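Local coordinates for mandelate racemase/muconate lactonizing enzyme-like protein (Rubrobacter xylanophilus DSM 9941, PDB 3CYJ) that belongs to the enolase superfamily, pairing an N-terminal capping domain with a TIM-barrel-like C-terminal domain that holds a sodium ion in the model, at residues Tyr143-Gly153 / Glu176-Ile185. Numbering follows the deposited sequence. Where two conformers were deposited one is given.
Sequences YPLRRLQEQLG and ERVRAAREAI
Tyr143 O, just ahead of helix 145-153, is gripped end-on by both terminal nitrogens of Arg177 in the conformer described, one of two. NH1 lies 2.6 Å from Tyr143 O and nearly in line with the carbonyl, while NH2, 2.8 Å from the same oxygen, sits in the carbonyl plane on a lone pair. The oxygen is nearly in the guanidinium plane, yet N-H...O angles of 142° and 135° show two bent bonds sharing one acceptor. The arginine chain runs straight through chi2 (-177°) and bends at chi3, which brings its guanidinium up to Tyr143 O. Leu148 CD2 rests over one guanidinium face, and Leu145 CD1 meets the aliphatic part at Arg177 CG (3.7 Å).

Farther along, Gln149 stretches its amide across to Ala180 O, NE2 to O 2.9 Å. Ala184 N reaches that carbonyl from the opposite face, so a helical acceptor serves two donors. Gln149 NE2 also lies 2.7 Å from Glu183 OE1. Ala184 CB packs on Gln149 CB, and Leu152 CD1 touches Ala181 CB at 3.5 Å.

The axes of segments 145-153 and 176-185 come within 8.5 Å, joining consecutive outer helices of the barrel around strand 162-166, whose Met165 meets Leu148 and Ala181. Leu152 and Ile185 pack together and on Leu191 of strand 190-194. Both cross-segment acceptors are main-chain carbonyls, so each segment's side chains hold the other's backbone, while apolar groups pack against the strands.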
loop_
_atom_site.group_PDB
_atom_site.type_symbol
_atom_site.label_atom_id
_atom_site.label_comp_id
_atom_site.label_asym_id
_atom_site.label_seq_id
_atom_site.Cartn_x
_atom_site.Cartn_y
_atom_site.Cartn_z
ATOM N N TYR A 143 31.119 26.384 18.402
ATOM C CA TYR A 143 32.575 26.460 18.222
ATOM C C TYR A 143 32.991 27.442 17.122
ATOM O O TYR A 143 32.520 27.343 15.961
ATOM C CB TYR A 143 33.148 25.108 17.834
ATOM C CG TYR A 143 33.308 24.132 18.962
ATOM C CD1 TYR A 143 32.862 24.425 20.239
ATOM C CD2 TYR A 143 33.868 22.885 18.738
ATOM C CE1 TYR A 143 33.011 23.493 21.290
ATOM C CE2 TYR A 143 34.022 21.975 19.759
ATOM C CZ TYR A 143 33.587 22.271 21.024
ATOM O OH TYR A 143 33.749 21.310 22.025
ATOM N N PRO A 144 33.923 28.355 17.439
ATOM C CA PRO A 144 34.512 29.048 16.281
ATOM C C PRO A 144 35.288 28.033 15.442
ATOM O O PRO A 144 35.596 26.958 15.933
ATOM C CB PRO A 144 35.459 30.095 16.925
ATOM C CG PRO A 144 35.031 30.168 18.413
ATOM C CD PRO A 144 34.526 28.757 18.720
ATOM N N LEU A 145 35.599 28.393 14.198
ATOM C CA LEU A 145 36.241 27.510 13.196
ATOM C C LEU A 145 37.532 26.780 13.637
ATOM O O LEU A 145 37.695 25.582 13.385
ATOM C CB LEU A 145 36.565 28.355 11.980
ATOM C CG LEU A 145 35.743 28.393 10.706
ATOM C CD1 LEU A 145 34.387 27.734 10.832
ATOM C CD2 LEU A 145 35.636 29.830 10.257
ATOM N N ARG A 146 38.427 27.513 14.312
ATOM C CA ARG A 146 39.695 26.985 14.853
ATOM C C ARG A 146 39.444 25.901 15.872
ATOM O O ARG A 146 40.113 24.862 15.859
ATOM C CB ARG A 146 40.587 28.103 15.492
ATOM N N ARG A 147 38.487 26.133 16.764
ATOM C CA ARG A 147 38.262 25.193 17.836
ATOM C C ARG A 147 37.580 23.898 17.282
ATOM O O ARG A 147 37.847 22.766 17.741
ATOM C CB ARG A 147 37.505 25.866 18.988
ATOM C CG ARG A 147 36.507 24.980 19.673
ATOM C CD ARG A 147 36.292 25.215 21.139
ATOM N NE ARG A 147 36.769 26.474 21.682
ATOM C CZ ARG A 147 37.327 26.538 22.883
ATOM N NH1 ARG A 147 37.768 27.692 23.356
ATOM N NH2 ARG A 147 37.455 25.421 23.602
ATOM N N LEU A 148 36.736 24.083 16.278
ATOM C CA LEU A 148 36.144 22.961 15.539
ATOM C C LEU A 148 37.257 22.146 14.842
ATOM O O LEU A 148 37.325 20.919 14.954
ATOM C CB LEU A 148 35.120 23.516 14.534
ATOM C CG LEU A 148 34.578 22.588 13.443
ATOM C CD1 LEU A 148 33.709 21.450 14.063
ATOM C CD2 LEU A 148 33.782 23.372 12.368
ATOM N N GLN A 149 38.161 22.833 14.140
ATOM C CA GLN A 149 39.284 22.143 13.488
ATOM C C GLN A 149 40.189 21.397 14.458
ATOM O O GLN A 149 40.654 20.315 14.156
ATOM C CB GLN A 149 40.114 23.140 12.693
ATOM C CG GLN A 149 39.408 23.726 11.527
ATOM C CD GLN A 149 40.364 24.504 10.623
ATOM O OE1 GLN A 149 40.949 25.481 11.049
ATOM N NE2 GLN A 149 40.498 24.073 9.356
ATOM N N GLU A 150 40.421 21.968 15.637
ATOM C CA GLU A 150 41.332 21.352 16.595
ATOM C C GLU A 150 40.708 20.124 17.226
ATOM O O GLU A 150 41.390 19.112 17.505
ATOM C CB GLU A 150 41.797 22.355 17.669
ATOM C CG GLU A 150 42.889 23.307 17.141
ATOM C CD GLU A 150 43.170 24.550 18.033
ATOM O OE1 GLU A 150 44.329 25.083 17.958
ATOM O OE2 GLU A 150 42.255 25.000 18.783
ATOM N N GLN A 151 39.409 20.196 17.483
ATOM C CA GLN A 151 38.774 19.036 18.040
ATOM C C GLN A 151 38.739 17.861 17.046
ATOM O O GLN A 151 39.136 16.748 17.395
ATOM C CB GLN A 151 37.349 19.343 18.515
ATOM C CG GLN A 151 36.740 18.146 19.185
ATOM C CD GLN A 151 35.419 18.507 19.745
ATOM O OE1 GLN A 151 34.458 18.721 18.979
ATOM N NE2 GLN A 151 35.350 18.653 21.077
ATOM N N LEU A 152 38.243 18.108 15.836
ATOM C CA LEU A 152 38.193 17.063 14.824
ATOM C C LEU A 152 39.596 16.562 14.437
ATOM O O LEU A 152 39.823 15.354 14.374
ATOM C CB LEU A 152 37.452 17.557 13.567
ATOM C CG LEU A 152 35.931 17.929 13.632
ATOM C CD1 LEU A 152 35.242 17.697 12.290
ATOM C CD2 LEU A 152 35.159 17.156 14.673
ATOM N N GLY A 153 40.533 17.489 14.191
ATOM C CA GLY A 153 41.897 17.140 13.771
ATOM C C GLY A 153 42.510 16.311 14.866
ATOM O O GLY A 153 43.165 15.294 14.613
ATOM N N GLU A 176 31.152 26.770 4.927
ATOM C CA GLU A 176 32.539 26.907 5.379
ATOM C C GLU A 176 32.912 26.114 6.611
ATOM O O GLU A 176 34.068 25.715 6.739
ATOM C CB GLU A 176 33.046 28.348 5.437
ATOM C CG GLU A 176 32.367 29.237 6.400
ATOM C CD GLU A 176 33.116 30.599 6.556
ATOM O OE1 GLU A 176 32.430 31.611 6.856
ATOM O OE2 GLU A 176 34.376 30.653 6.371
ATOM N N ARG A 177 31.959 25.840 7.510
ATOM C CA ARG A 177 32.280 25.025 8.670
ATOM C C ARG A 177 32.603 23.599 8.238
ATOM O O ARG A 177 33.544 23.010 8.738
ATOM C CB ARG A 177 31.166 25.080 9.725
ATOM C CG ARG A 177 30.928 26.490 10.275
ATOM C CD ARG A 177 29.882 26.546 11.372
ATOM N NE ARG A 177 30.221 25.736 12.545
ATOM C CZ ARG A 177 31.000 26.137 13.551
ATOM N NH1 ARG A 177 31.554 27.361 13.516
ATOM N NH2 ARG A 177 31.225 25.309 14.587
ATOM N N VAL A 178 31.848 23.044 7.283
ATOM C CA VAL A 178 32.167 21.688 6.799
ATOM C C VAL A 178 33.448 21.642 5.948
ATOM O O VAL A 178 34.227 20.700 6.044
ATOM C CB VAL A 178 30.993 20.968 6.038
ATOM C CG1 VAL A 178 29.809 20.718 6.977
ATOM C CG2 VAL A 178 30.541 21.736 4.814
ATOM N N ARG A 179 33.667 22.675 5.134
ATOM C CA ARG A 179 34.929 22.821 4.393
ATOM C C ARG A 179 36.142 22.906 5.307
ATOM O O ARG A 179 37.144 22.253 5.040
ATOM C CB ARG A 179 34.858 23.993 3.415
ATOM C CG ARG A 179 34.061 23.567 2.159
ATOM C CD ARG A 179 34.141 24.580 1.043
ATOM N NE ARG A 179 33.745 25.888 1.546
ATOM C CZ ARG A 179 32.637 26.524 1.155
ATOM N NH1 ARG A 179 31.838 25.933 0.225
ATOM N NH2 ARG A 179 32.357 27.745 1.679
ATOM N N ALA A 180 36.018 23.667 6.396
ATOM C CA ALA A 180 37.049 23.765 7.445
ATOM C C ALA A 180 37.325 22.454 8.154
ATOM O O ALA A 180 38.482 22.123 8.477
ATOM C CB ALA A 180 36.671 24.844 8.501
ATOM N N ALA A 181 36.261 21.710 8.422
ATOM C CA ALA A 181 36.401 20.385 9.038
ATOM C C ALA A 181 37.127 19.419 8.083
ATOM O O ALA A 181 37.951 18.617 8.502
ATOM C CB ALA A 181 34.983 19.824 9.476
ATOM N N ARG A 182 36.796 19.479 6.807
ATOM C CA ARG A 182 37.442 18.596 5.846
ATOM C C ARG A 182 38.964 18.864 5.743
ATOM O O ARG A 182 39.783 17.923 5.615
ATOM C CB ARG A 182 36.777 18.692 4.468
ATOM C CG ARG A 182 37.487 17.833 3.374
ATOM C CD ARG A 182 37.599 16.369 3.811
ATOM N NE ARG A 182 36.367 15.660 3.591
ATOM C CZ ARG A 182 36.099 14.473 4.123
ATOM N NH1 ARG A 182 37.002 13.903 4.909
ATOM N NH2 ARG A 182 34.953 13.848 3.840
ATOM N N GLU A 183 39.320 20.148 5.838
ATOM C CA GLU A 183 40.698 20.577 5.719
ATOM C C GLU A 183 41.485 20.026 6.900
ATOM O O GLU A 183 42.566 19.469 6.742
ATOM C CB GLU A 183 40.796 22.108 5.630
ATOM C CG GLU A 183 42.238 22.641 5.396
ATOM C CD GLU A 183 43.045 22.720 6.700
ATOM O OE1 GLU A 183 42.431 23.011 7.760
ATOM O OE2 GLU A 183 44.283 22.459 6.671
ATOM N N ALA A 184 40.906 20.177 8.081
ATOM C CA ALA A 184 41.484 19.630 9.290
ATOM C C ALA A 184 41.751 18.088 9.294
ATOM O O ALA A 184 42.667 17.627 9.952
ATOM C CB ALA A 184 40.650 20.055 10.487
ATOM N N ILE A 185 40.948 17.280 8.619
ATOM C CA ILE A 185 41.050 15.822 8.840
ATOM C C ILE A 185 41.660 15.080 7.644
ATOM O O ILE A 185 42.177 13.964 7.784
ATOM C CB ILE A 185 39.642 15.187 9.225
ATOM C CG1 ILE A 185 38.646 15.342 8.049
ATOM C CG2 ILE A 185 39.098 15.817 10.548
ATOM C CD1 ILE A 185 37.228 14.906 8.285
#